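Local coordinates for protein cyclic GMP-AMP synthase-like receptor (Tribolium castaneum, PDB 7LT2) that senses double-stranded RNA in the cytoplasm and then makes the cyclic dinucleotide 2',3'-cGAMP from ATP and GTP, triggering innate immune responses, at residues A277-Y280 and I281-V284. Residues are numbered along the deposited sequence; the frame is centred on the assembly and turned at random.
Sequences ASYY and IKTV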
loop_
_atom_site.group_PDB
_atom_site.type_symbol
_atom_site.label_atom_id
_atom_site.label_comp_id
_atom_site.label_asym_id
_atom_site.label_seq_id
_atom_site.Cartn_x
_atom_site.Cartn_y
_atom_site.Cartn_z
ATOM N N ALA A 277 13.494 -1.746 2.093
ATOM C CA ALA A 277 12.176 -1.425 1.565
ATOM C C ALA A 277 11.419 -0.490 2.507
ATOM O O ALA A 277 11.579 -0.536 3.730
ATOM C CB ALA A 277 11.368 -2.703 1.340
ATOM N N SER A 278 10.572 0.359 1.917
ATOM C CA SER A 278 9.822 1.332 2.706
ATOM C C SER A 278 8.952 0.660 3.764
ATOM O O SER A 278 8.803 1.188 4.871
ATOM C CB SER A 278 8.970 2.206 1.787
ATOM O OG SER A 278 9.788 3.002 0.947
ATOM N N TYR A 279 8.374 -0.505 3.455
ATOM C CA TYR A 279 7.512 -1.151 4.443
ATOM C C TYR A 279 8.297 -1.588 5.670
ATOM O O TYR A 279 7.720 -1.717 6.757
ATOM C CB TYR A 279 6.778 -2.349 3.835
ATOM C CG TYR A 279 5.740 -2.951 4.770
ATOM C CD1 TYR A 279 4.584 -2.250 5.107
ATOM C CD2 TYR A 279 5.923 -4.211 5.322
ATOM C CE1 TYR A 279 3.633 -2.799 5.964
ATOM C CE2 TYR A 279 4.979 -4.767 6.172
ATOM C CZ TYR A 279 3.841 -4.057 6.496
ATOM O OH TYR A 279 2.912 -4.626 7.343
ATOM N N TYR A 280 9.603 -1.826 5.521
ATOM C CA TYR A 280 10.410 -2.184 6.682
ATOM C C TYR A 280 10.533 -1.004 7.636
ATOM O O TYR A 280 10.545 -1.185 8.859
ATOM C CB TYR A 280 11.799 -2.671 6.250
ATOM C CG TYR A 280 11.797 -3.778 5.209
ATOM C CD1 TYR A 280 10.654 -4.523 4.948
ATOM C CD2 TYR A 280 12.946 -4.074 4.494
ATOM C CE1 TYR A 280 10.654 -5.526 3.993
ATOM C CE2 TYR A 280 12.961 -5.079 3.543
ATOM C CZ TYR A 280 11.810 -5.799 3.297
ATOM O OH TYR A 280 11.814 -6.797 2.348
ATOM N N ILE A 281 10.630 0.212 7.092
ATOM C CA ILE A 281 10.639 1.405 7.935
ATOM C C ILE A 281 9.274 1.612 8.576
ATOM O O ILE A 281 9.172 1.906 9.774
ATOM C CB ILE A 281 11.076 2.632 7.116
ATOM C CG1 ILE A 281 12.536 2.484 6.684
ATOM C CG2 ILE A 281 10.902 3.912 7.925
ATOM C CD1 ILE A 281 12.963 3.486 5.633
ATOM N N LYS A 282 8.201 1.463 7.790
ATOM C CA LYS A 282 6.854 1.533 8.352
ATOM C C LYS A 282 6.693 0.538 9.494
ATOM O O LYS A 282 6.134 0.871 10.547
ATOM C CB LYS A 282 5.815 1.265 7.260
ATOM C CG LYS A 282 4.373 1.564 7.672
ATOM C CD LYS A 282 3.384 1.054 6.630
ATOM C CE LYS A 282 1.948 1.413 7.000
ATOM N NZ LYS A 282 0.968 0.749 6.091
ATOM N N THR A 283 7.210 -0.682 9.311
ATOM C CA THR A 283 7.104 -1.715 10.337
ATOM C C THR A 283 7.839 -1.314 11.609
ATOM O O THR A 283 7.340 -1.537 12.719
ATOM C CB THR A 283 7.643 -3.044 9.801
ATOM O OG1 THR A 283 6.831 -3.485 8.702
ATOM C CG2 THR A 283 7.631 -4.108 10.892
ATOM N N VAL A 284 9.035 -0.736 11.472
ATOM C CA VAL A 284 9.756 -0.253 12.646
ATOM C C VAL A 284 8.902 0.745 13.421
ATOM O O VAL A 284 8.825 0.692 14.655
ATOM C CB VAL A 284 11.112 0.350 12.233
ATOM C CG1 VAL A 284 11.707 1.175 13.360
ATOM C CG2 VAL A 284 12.075 -0.758 11.825
HETATM O O HOH W 1 4.861 -5.187 9.538
#
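Y279 and T283, one turn apart on helix 278-291, meet at the Y279 carbonyl and over the tyrosine ring. T283 OG1 donates to Y279 O at 2.8 Å, and T283 N donates to the same oxygen at 2.8 Å. The two donors reach Y279 O from opposite faces of its carbonyl plane. T283 has OG1 beside its own N (chi1 -64°), which turns the hydroxyl back toward the preceding turn. From there OG1 lies over one face of the Y279 ring, toward its rim, 3.4 Å from CE2. A water donates to both T283 OG1 and Y279 OH, 2.7 Å from OG1, and so links the hydroxyl to the far end of the ring. This is the tight part of the contact. K282 meets the same ring by van der Waals contact alone. Its extended chain runs obliquely past the tyrosine, with CD 3.8 Å from Y279 CD1. The polar ends of both residues converge on E248: Y279 OH hydrogen-bonds to it, and K282 NZ forms a salt bridge with it and another with D61. The start of the helix is the more exposed side, and A277 to Y280 all remain partly exposed. Even here there is a local close contact: CB of A277, the N-cap residue, sits over the centre of one face of the Y280 ring. S278 directs its hydroxyl to K269. I281 to V284 are buried. I281 packs on helices 258-272 and 301-318, and V284 on F315 of helix 301-318. Between the turns, K282 N donates to S278 O in an almost straight bond (171°). This is the N-terminal end of an alpha-helix, its first two turns, with a threonine hydroxyl bonded back to the carbonyl four residues earlier. S278 to K282 probably form part of the ATP site of this cGAS-like nucleotidyltransferase.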